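Local coordinates for insecticidal protein (Brevibacillus laterosporus, PDB 7ML9) that probably forms beta-barrel pores in membranes and is active against the western corn rootworm, at residues T26-R31 and S84-N89; E30-L35 and R258-S263; G225-V230 and G243-K248. One frame throughout, in Å; residues are numbered along the deposited sequence. Where two conformers were deposited one is given.

Contact 1 (T26-R31 and S84-N89); sequences TDVQER and SQYKVN. With NA (sodium ion), chain F.
The hydroxyl of Y86, which lies 4.0 Å from V28 CG1, is held by a hydrogen bond between Y86 OH and the backbone oxygen of L148. This tyrosine stands near the start of strand 86-115, a long strand of the elongated beta fold of the ETX/MTX2 (aerolysin-like) toxins, and it faces the first turn of helix 28-48, which follows directly on the short strand 25-27.

Q29 makes the main contact with the ring. Its CB is not aimed at the strand, but the chain runs on to lay CG over one face of the ring, where a CH-pi contact puts Q29 CG 3.5 Å from the Y86 ring centroid. The amide beyond is stacked on the same aromatic group, the two planes only 7° apart, with Q29 CD 3.6 Å from Y86 CE2. V28 comes from another direction: its CG1 lies near the plane of the ring, at the edge. Y86 CG is anti to the backbone N (chi1 171°), a setting that projects the ring from the strand across to the helix and brings its hydroxyl beside V28 CG1, where it meets L148.

The helix start that presents V28 and Q29 is itself fixed by D27 at the N-cap. Its carboxylate takes up an amide of the first turn, with E30 N 3.1 Å from D27 OD1 in an almost straight bond (168°), the donor lying well above the carboxylate plane. The main chain of D27 adds the first helical bond, R31 N to D27 O at 2.9 Å. V28 and T26 are also joined by backbone bonds to K147, which ties this corner to strand 130-147. On the flank turned from Y86, E30 OE1 lies 3.0 Å from the bound sodium ion and also accepts from R37 NH1.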
loop_
_atom_site.group_PDB
_atom_site.type_symbol
_atom_site.label_atom_id
_atom_site.label_comp_id
_atom_site.label_asym_id
_atom_site.label_seq_id
_atom_site.Cartn_x
_atom_site.Cartn_y
_atom_site.Cartn_z
ATOM N N THR A 26 -3.581 -4.298 15.138
ATOM C CA THR A 26 -3.853 -3.425 16.268
ATOM C C THR A 26 -5.357 -3.425 16.488
ATOM O O THR A 26 -6.119 -3.058 15.585
ATOM C CB THR A 26 -3.346 -2.011 16.017
ATOM O OG1 THR A 26 -1.919 -2.037 15.878
ATOM C CG2 THR A 26 -3.743 -1.085 17.176
ATOM N N ASP A 27 -5.783 -3.867 17.669
ATOM C CA ASP A 27 -7.195 -3.795 18.057
ATOM C C ASP A 27 -7.421 -2.383 18.565
ATOM O O ASP A 27 -7.141 -2.079 19.727
ATOM C CB ASP A 27 -7.511 -4.858 19.109
ATOM C CG ASP A 27 -8.984 -4.867 19.533
ATOM O OD1 ASP A 27 -9.688 -3.844 19.415
ATOM O OD2 ASP A 27 -9.433 -5.919 20.013
ATOM N N VAL A 28 -7.914 -1.513 17.685
ATOM C CA VAL A 28 -7.924 -0.087 17.970
ATOM C C VAL A 28 -8.820 0.229 19.170
ATOM O O VAL A 28 -8.442 1.004 20.058
ATOM C CB VAL A 28 -8.343 0.696 16.715
ATOM C CG1 VAL A 28 -8.532 2.176 17.051
ATOM C CG2 VAL A 28 -7.270 0.511 15.593
ATOM N N GLN A 29 -10.017 -0.364 19.221
ATOM C CA GLN A 29 -10.907 -0.074 20.348
ATOM C C GLN A 29 -10.300 -0.516 21.677
ATOM O O GLN A 29 -10.376 0.217 22.675
ATOM C CB GLN A 29 -12.258 -0.744 20.130
ATOM C CG GLN A 29 -13.098 -0.048 19.088
ATOM C CD GLN A 29 -14.346 -0.831 18.782
ATOM O OE1 GLN A 29 -14.361 -1.691 17.899
ATOM N NE2 GLN A 29 -15.400 -0.554 19.530
ATOM N N GLU A 30 -9.694 -1.707 21.716
ATOM C CA GLU A 30 -9.086 -2.171 22.956
ATOM C C GLU A 30 -7.896 -1.306 23.352
ATOM O O GLU A 30 -7.695 -1.032 24.544
ATOM C CB GLU A 30 -8.675 -3.638 22.846
ATOM C CG GLU A 30 -8.008 -4.170 24.118
ATOM C CD GLU A 30 -8.909 -4.076 25.370
ATOM O OE1 GLU A 30 -8.360 -4.012 26.497
ATOM O OE2 GLU A 30 -10.159 -4.075 25.239
ATOM N N ARG A 31 -7.116 -0.825 22.374
ATOM C CA ARG A 31 -6.009 0.067 22.722
ATOM C C ARG A 31 -6.506 1.413 23.242
ATOM O O ARG A 31 -5.862 2.006 24.123
ATOM C CB ARG A 31 -5.069 0.262 21.523
ATOM C CG ARG A 31 -4.286 -0.987 21.131
ATOM C CD ARG A 31 -3.494 -1.628 22.285
ATOM N NE ARG A 31 -2.434 -0.749 22.791
ATOM C CZ ARG A 31 -1.920 -0.831 24.019
ATOM N NH1 ARG A 31 -2.360 -1.757 24.871
ATOM N NH2 ARG A 31 -0.957 0.005 24.398
ATOM N N SER A 84 -16.584 6.043 24.844
ATOM C CA SER A 84 -17.892 6.305 24.266
ATOM C C SER A 84 -17.697 7.176 23.044
ATOM O O SER A 84 -16.649 7.798 22.869
ATOM C CB SER A 84 -18.851 6.979 25.266
ATOM O OG SER A 84 -18.434 8.312 25.538
ATOM N N GLN A 85 -18.733 7.216 22.199
ATOM C CA GLN A 85 -18.725 7.984 20.962
ATOM C C GLN A 85 -17.589 7.552 20.036
ATOM O O GLN A 85 -17.022 8.375 19.313
ATOM C CB GLN A 85 -18.648 9.489 21.231
ATOM C CG GLN A 85 -19.951 10.107 21.715
ATOM C CD GLN A 85 -19.744 11.501 22.268
ATOM O OE1 GLN A 85 -19.266 12.397 21.565
ATOM N NE2 GLN A 85 -20.100 11.696 23.529
ATOM N N TYR A 86 -17.256 6.265 20.056
ATOM C CA TYR A 86 -16.204 5.752 19.184
ATOM C C TYR A 86 -16.686 5.783 17.738
ATOM O O TYR A 86 -17.795 5.335 17.440
ATOM C CB TYR A 86 -15.822 4.331 19.592
ATOM C CG TYR A 86 -14.892 3.666 18.598
ATOM C CD1 TYR A 86 -13.538 3.965 18.579
ATOM C CD2 TYR A 86 -15.374 2.761 17.656
ATOM C CE1 TYR A 86 -12.678 3.368 17.643
ATOM C CE2 TYR A 86 -14.529 2.168 16.717
ATOM C CZ TYR A 86 -13.184 2.469 16.721
ATOM O OH TYR A 86 -12.333 1.877 15.800
ATOM N N LYS A 87 -15.853 6.301 16.837
ATOM C CA LYS A 87 -16.269 6.506 15.460
ATOM C C LYS A 87 -15.043 6.464 14.564
ATOM O O LYS A 87 -14.014 7.043 14.904
ATOM C CB LYS A 87 -16.984 7.859 15.313
ATOM C CG LYS A 87 -17.509 8.159 13.929
ATOM C CD LYS A 87 -18.570 9.247 14.006
ATOM C CE LYS A 87 -19.518 9.187 12.817
ATOM N NZ LYS A 87 -18.905 9.825 11.620
ATOM N N VAL A 88 -15.143 5.789 13.424
ATOM C CA VAL A 88 -14.112 5.900 12.398
ATOM C C VAL A 88 -14.517 7.073 11.512
ATOM O O VAL A 88 -15.550 7.023 10.844
ATOM C CB VAL A 88 -13.961 4.606 11.592
ATOM C CG1 VAL A 88 -12.864 4.777 10.560
ATOM C CG2 VAL A 88 -13.653 3.435 12.520
ATOM N N ASN A 89 -13.726 8.142 11.530
ATOM C CA ASN A 89 -14.076 9.368 10.814
ATOM C C ASN A 89 -13.600 9.369 9.366
ATOM O O ASN A 89 -14.303 9.872 8.485
ATOM C CB ASN A 89 -13.481 10.588 11.515
ATOM C CG ASN A 89 -13.932 10.706 12.949
ATOM O OD1 ASN A 89 -15.121 10.614 13.231
ATOM N ND2 ASN A 89 -12.984 10.911 13.862
HETATM NA NA NA F . -5.433 -4.357 26.783
#

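Contact 2 (E30-L35 and R258-S263); sequences ERLRDL and RNFQPS. With NA (sodium ion), chain F.
F260 sends the far end of its ring against R31 and L32, joining helix 28-48 to the short edge strand 260-263, which pairs antiparallel with strand 266-289 in the beta fold of this toxin. Its CG is anti to the carbonyl carbon (chi1 -68°), and from there the ring extends toward the helix until F260 CZ is 3.7 Å from R31 CB.

R31 thus meets the ring with the root of its side chain. Beyond CB the chain bends twice, at chi2 (-54°) and chi3 (-64°), and the guanidinium is carried to the loop ahead of strand 260-263, where R31 NH2 is hydrogen-bonded to the backbone oxygen of D256. L32 approaches through one branch, its CD2 lying 4.2 Å from F260 CE2, while its side chain also packs on I83. One turn on from E30, D34 is the second residue of the sodium site on this helix.

The contact is wholly apolar. V267 and V269 of the neighbouring strand also touch the F260 side chain, and L246 of helix 242-252 packs on F260 CB. The backbone of the phenylalanine is used as well, F260 O accepting a hydrogen bond from Q250 NE2.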
loop_
_atom_site.group_PDB
_atom_site.type_symbol
_atom_site.label_atom_id
_atom_site.label_comp_id
_atom_site.label_asym_id
_atom_site.label_seq_id
_atom_site.Cartn_x
_atom_site.Cartn_y
_atom_site.Cartn_z
ATOM N N GLU A 30 -9.694 -1.707 21.716
ATOM C CA GLU A 30 -9.086 -2.171 22.956
ATOM C C GLU A 30 -7.896 -1.306 23.352
ATOM O O GLU A 30 -7.695 -1.032 24.544
ATOM C CB GLU A 30 -8.675 -3.638 22.846
ATOM C CG GLU A 30 -8.008 -4.170 24.118
ATOM C CD GLU A 30 -8.909 -4.076 25.370
ATOM O OE1 GLU A 30 -8.360 -4.012 26.497
ATOM O OE2 GLU A 30 -10.159 -4.075 25.239
ATOM N N ARG A 31 -7.116 -0.825 22.374
ATOM C CA ARG A 31 -6.009 0.067 22.722
ATOM C C ARG A 31 -6.506 1.413 23.242
ATOM O O ARG A 31 -5.862 2.006 24.123
ATOM C CB ARG A 31 -5.069 0.262 21.523
ATOM C CG ARG A 31 -4.286 -0.987 21.131
ATOM C CD ARG A 31 -3.494 -1.628 22.285
ATOM N NE ARG A 31 -2.434 -0.749 22.791
ATOM C CZ ARG A 31 -1.920 -0.831 24.019
ATOM N NH1 ARG A 31 -2.360 -1.757 24.871
ATOM N NH2 ARG A 31 -0.957 0.005 24.398
ATOM N N LEU A 32 -7.633 1.916 22.725
ATOM C CA LEU A 32 -8.210 3.141 23.283
ATOM C C LEU A 32 -8.727 2.910 24.698
ATOM O O LEU A 32 -8.670 3.818 25.538
ATOM C CB LEU A 32 -9.335 3.674 22.392
ATOM C CG LEU A 32 -8.853 4.192 21.017
ATOM C CD1 LEU A 32 -10.018 4.625 20.164
ATOM C CD2 LEU A 32 -7.880 5.360 21.193
ATOM N N ARG A 33 -9.256 1.717 24.972
ATOM C CA ARG A 33 -9.633 1.387 26.345
ATOM C C ARG A 33 -8.411 1.346 27.256
ATOM O O ARG A 33 -8.472 1.800 28.409
ATOM C CB ARG A 33 -10.365 0.053 26.387
ATOM C CG ARG A 33 -11.755 0.056 25.729
ATOM C CD ARG A 33 -12.309 -1.364 25.802
ATOM N NE ARG A 33 -13.490 -1.512 24.954
ATOM C CZ ARG A 33 -14.233 -2.610 24.895
ATOM N NH1 ARG A 33 -13.925 -3.665 25.642
ATOM N NH2 ARG A 33 -15.289 -2.652 24.090
ATOM N N ASP A 34 -7.290 0.810 26.765
ATOM C CA ASP A 34 -6.071 0.820 27.568
ATOM C C ASP A 34 -5.548 2.238 27.744
ATOM O O ASP A 34 -5.006 2.571 28.805
ATOM C CB ASP A 34 -4.995 -0.072 26.950
ATOM C CG ASP A 34 -3.719 -0.110 27.789
ATOM O OD1 ASP A 34 -3.656 -0.886 28.769
ATOM O OD2 ASP A 34 -2.783 0.655 27.480
ATOM N N LEU A 35 -5.708 3.086 26.722
ATOM C CA LEU A 35 -5.356 4.496 26.866
ATOM C C LEU A 35 -6.080 5.130 28.059
ATOM O O LEU A 35 -5.474 5.872 28.849
ATOM C CB LEU A 35 -5.694 5.245 25.576
ATOM C CG LEU A 35 -5.385 6.736 25.524
ATOM C CD1 LEU A 35 -3.871 6.924 25.594
ATOM C CD2 LEU A 35 -5.969 7.361 24.230
ATOM N N ARG A 258 2.794 3.758 20.008
ATOM C CA ARG A 258 3.745 4.257 19.014
ATOM C C ARG A 258 3.101 4.499 17.654
ATOM O O ARG A 258 3.577 5.338 16.887
ATOM C CB ARG A 258 4.911 3.279 18.872
ATOM C CG ARG A 258 6.033 3.549 19.868
ATOM C CD ARG A 258 7.187 2.572 19.692
ATOM N NE ARG A 258 6.964 1.351 20.458
ATOM C CZ ARG A 258 7.456 0.160 20.136
ATOM N NH1 ARG A 258 8.221 0.019 19.060
ATOM N NH2 ARG A 258 7.187 -0.892 20.899
ATOM N N ASN A 259 2.026 3.790 17.322
ATOM C CA ASN A 259 1.383 3.971 16.027
ATOM C C ASN A 259 0.115 4.813 16.120
ATOM O O ASN A 259 -0.741 4.737 15.231
ATOM C CB ASN A 259 1.105 2.614 15.363
ATOM C CG ASN A 259 0.126 1.752 16.140
ATOM O OD1 ASN A 259 0.111 1.754 17.367
ATOM N ND2 ASN A 259 -0.692 0.987 15.413
ATOM N N PHE A 260 -0.008 5.635 17.165
ATOM C CA PHE A 260 -1.102 6.578 17.326
ATOM C C PHE A 260 -0.533 7.986 17.342
ATOM O O PHE A 260 0.574 8.222 17.836
ATOM C CB PHE A 260 -1.882 6.361 18.640
ATOM C CG PHE A 260 -2.677 5.078 18.695
ATOM C CD1 PHE A 260 -2.037 3.859 18.835
ATOM C CD2 PHE A 260 -4.067 5.100 18.642
ATOM C CE1 PHE A 260 -2.767 2.676 18.905
ATOM C CE2 PHE A 260 -4.805 3.916 18.723
ATOM C CZ PHE A 260 -4.149 2.711 18.844
ATOM N N GLN A 261 -1.318 8.927 16.827
ATOM C CA GLN A 261 -0.930 10.313 16.775
ATOM C C GLN A 261 -2.160 11.153 17.095
ATOM O O GLN A 261 -3.233 10.907 16.520
ATOM C CB GLN A 261 -0.411 10.630 15.368
ATOM C CG GLN A 261 0.163 11.990 15.145
ATOM C CD GLN A 261 0.650 12.107 13.699
ATOM O OE1 GLN A 261 1.620 11.459 13.310
ATOM N NE2 GLN A 261 -0.038 12.904 12.904
ATOM N N PRO A 262 -2.055 12.149 17.976
ATOM C CA PRO A 262 -3.215 13.009 18.232
ATOM C C PRO A 262 -3.527 13.898 17.040
ATOM O O PRO A 262 -2.642 14.306 16.283
ATOM C CB PRO A 262 -2.794 13.843 19.451
ATOM C CG PRO A 262 -1.311 13.793 19.472
ATOM C CD PRO A 262 -0.902 12.480 18.833
ATOM N N SER A 263 -4.809 14.210 16.891
ATOM C CA SER A 263 -5.249 15.098 15.817
ATOM C C SER A 263 -6.445 15.875 16.367
ATOM O O SER A 263 -7.606 15.538 16.114
ATOM C CB SER A 263 -5.601 14.325 14.545
ATOM O OG SER A 263 -6.107 15.191 13.543
HETATM NA NA NA F . -5.433 -4.357 26.783
#

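Contact 3 (G225-V230 and G243-K248); sequences GIAWRV and GAVLTK. With EDO (1,2-ethanediol), chain H.
A227 and V245 meet where helix 242-252 folds back over the end of the long strand 201-229. Strands 201-229 and 238-241 pair antiparallel, and the second runs straight into the helix, which packs back on the first.

The apolar part is small and buried. A227 CB points at the helix and lies 4.1 Å from V245 CG2. With CG1 anti to the backbone N (chi1 175°), V245 turns CG2 to the strand, and this single methyl serves two neighbours, A227 and R229, with V245 CG2 4.0 Å from R229 NH2. How the guanidinium is turned there is doubtful, because its NH1 is modelled too close to A227 O. The same side chains also pack against helix 28-48, A227 and R229 on A36 and V245 on L35.

Charged groups border this patch. R229 bends at chi2 and chi3, and its NE forms a salt bridge with D39 OD2, while K248 is extended beyond CG and its NZ forms a salt bridge with D39 OD1 and a hydrogen bond with T43 OG1. The two cationic ends, R229 NH2 and K248 NZ, are 6.7 Å apart; their shared carboxylate probably offsets the likeness of their charges. A 1,2-ethanediol molecule, probably from the crystallisation liquor, lies close by. K248 NZ donates a hydrogen bond to EDO O1 at 3.1 Å. The diol carbon C1 merely lies near R229 NH2, and the molecule is also hydrogen-bonded to D39 OD2.

Within the helix, G243 O is gripped twice by one residue. T247 N makes the usual helical bond at 3.0 Å from G243 O, and the hydroxyl comes to the opposite face of the carbonyl plane, tilted 28° from it, with T247 OG1 2.7 Å from G243 O.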
loop_
_atom_site.group_PDB
_atom_site.type_symbol
_atom_site.label_atom_id
_atom_site.label_comp_id
_atom_site.label_asym_id
_atom_site.label_seq_id
_atom_site.Cartn_x
_atom_site.Cartn_y
_atom_site.Cartn_z
ATOM N N GLY A 225 -13.599 9.646 19.853
ATOM C CA GLY A 225 -14.046 8.970 21.059
ATOM C C GLY A 225 -13.755 9.777 22.305
ATOM O O GLY A 225 -13.032 10.778 22.277
ATOM N N ILE A 226 -14.345 9.307 23.408
ATOM C CA ILE A 226 -14.250 9.917 24.735
ATOM C C ILE A 226 -13.755 8.848 25.697
ATOM O O ILE A 226 -14.370 7.779 25.798
ATOM C CB ILE A 226 -15.613 10.455 25.221
ATOM C CG1 ILE A 226 -16.215 11.469 24.250
ATOM C CG2 ILE A 226 -15.477 11.053 26.632
ATOM C CD1 ILE A 226 -15.358 12.705 24.059
ATOM N N ALA A 227 -12.663 9.130 26.415
ATOM C CA ALA A 227 -12.075 8.152 27.326
ATOM C C ALA A 227 -12.582 8.380 28.749
ATOM O O ALA A 227 -12.516 9.506 29.258
ATOM C CB ALA A 227 -10.545 8.220 27.310
ATOM N N TRP A 228 -13.039 7.308 29.400
ATOM C CA TRP A 228 -13.688 7.410 30.709
ATOM C C TRP A 228 -12.761 6.850 31.775
ATOM O O TRP A 228 -12.292 5.708 31.666
ATOM C CB TRP A 228 -15.057 6.690 30.708
ATOM C CG TRP A 228 -16.071 7.477 29.950
ATOM C CD1 TRP A 228 -16.261 7.480 28.585
ATOM C CD2 TRP A 228 -16.993 8.436 30.483
ATOM N NE1 TRP A 228 -17.237 8.384 28.253
ATOM C CE2 TRP A 228 -17.702 8.981 29.398
ATOM C CE3 TRP A 228 -17.285 8.886 31.776
ATOM C CZ2 TRP A 228 -18.696 9.947 29.567
ATOM C CZ3 TRP A 228 -18.262 9.845 31.939
ATOM C CH2 TRP A 228 -18.960 10.363 30.843
ATOM N N ARG A 229 -12.497 7.660 32.811
ATOM C CA ARG A 229 -11.565 7.315 33.874
ATOM C C ARG A 229 -12.099 7.857 35.197
ATOM O O ARG A 229 -12.712 8.924 35.231
ATOM C CB ARG A 229 -10.157 7.943 33.670
ATOM C CG ARG A 229 -9.332 7.406 32.535
ATOM C CD ARG A 229 -9.573 8.173 31.239
ATOM N NE ARG A 229 -9.177 9.566 31.329
ATOM C CZ ARG A 229 -10.025 10.576 31.191
ATOM N NH1 ARG A 229 -11.314 10.330 30.960
ATOM N NH2 ARG A 229 -9.594 11.825 31.300
ATOM N N VAL A 230 -11.839 7.148 36.285
ATOM C CA VAL A 230 -11.973 7.829 37.569
ATOM C C VAL A 230 -10.690 8.598 37.819
ATOM O O VAL A 230 -9.602 8.195 37.390
ATOM C CB VAL A 230 -12.297 6.878 38.730
ATOM C CG1 VAL A 230 -13.741 6.394 38.608
ATOM C CG2 VAL A 230 -11.306 5.728 38.801
ATOM N N GLY A 243 -8.062 12.489 21.873
ATOM C CA GLY A 243 -6.899 13.226 21.393
ATOM C C GLY A 243 -6.115 13.857 22.532
ATOM O O GLY A 243 -4.878 13.807 22.562
ATOM N N ALA A 244 -6.825 14.446 23.494
ATOM C CA ALA A 244 -6.151 15.049 24.638
ATOM C C ALA A 244 -5.572 13.985 25.554
ATOM O O ALA A 244 -4.466 14.153 26.084
ATOM C CB ALA A 244 -7.121 15.948 25.412
ATOM N N VAL A 245 -6.302 12.884 25.761
ATOM C CA VAL A 245 -5.779 11.832 26.620
ATOM C C VAL A 245 -4.542 11.203 25.992
ATOM O O VAL A 245 -3.556 10.932 26.681
ATOM C CB VAL A 245 -6.870 10.790 26.926
ATOM C CG1 VAL A 245 -6.293 9.610 27.733
ATOM C CG2 VAL A 245 -8.047 11.458 27.670
ATOM N N LEU A 246 -4.554 10.986 24.667
ATOM C CA LEU A 246 -3.357 10.436 24.030
ATOM C C LEU A 246 -2.184 11.404 24.134
ATOM O O LEU A 246 -1.055 10.989 24.391
ATOM C CB LEU A 246 -3.634 10.099 22.559
ATOM C CG LEU A 246 -2.410 9.605 21.771
ATOM C CD1 LEU A 246 -1.966 8.218 22.239
ATOM C CD2 LEU A 246 -2.683 9.612 20.256
ATOM N N THR A 247 -2.432 12.695 23.927
ATOM C CA THR A 247 -1.353 13.667 24.018
ATOM C C THR A 247 -0.683 13.600 25.383
ATOM O O THR A 247 0.549 13.590 25.480
ATOM C CB THR A 247 -1.893 15.069 23.737
ATOM O OG1 THR A 247 -2.496 15.092 22.438
ATOM C CG2 THR A 247 -0.780 16.133 23.802
ATOM N N LYS A 248 -1.485 13.480 26.444
ATOM C CA LYS A 248 -0.936 13.417 27.793
ATOM C C LYS A 248 -0.135 12.144 27.995
ATOM O O LYS A 248 0.996 12.177 28.504
ATOM C CB LYS A 248 -2.082 13.506 28.815
ATOM C CG LYS A 248 -1.629 13.360 30.262
ATOM C CD LYS A 248 -2.811 13.537 31.215
ATOM C CE LYS A 248 -2.333 13.462 32.669
ATOM N NZ LYS A 248 -3.502 13.273 33.570
HETATM C C1 EDO H . -6.915 14.374 31.473
HETATM O O1 EDO H . -6.217 13.283 32.090
HETATM C C2 EDO H . -6.289 14.697 30.123
HETATM O O2 EDO H . -6.595 16.058 29.807
#

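In the fold
All three contacts lie on the same side of the chain's centre and reach one mixed sheet. Contacts 1 and 2 have centres about 8 Å apart and follow one another on helix 28-48, sharing E30, R31 and the sodium ion; T26 CG2 and Y86 CE1 of contact 1 pack on F260 and L32 of contact 2. Contact 3, about 9 Å from contact 2 and 12 Å from contact 1, opens after contact 1 has closed and is nested within the chain loop of contact 2. S84 pairs with I226 of its strand. Contacts 1 and 2 join segments 53 and 223 residues apart, contact 3 segments 13 apart; together they set both helices at one end of the elongated toxin.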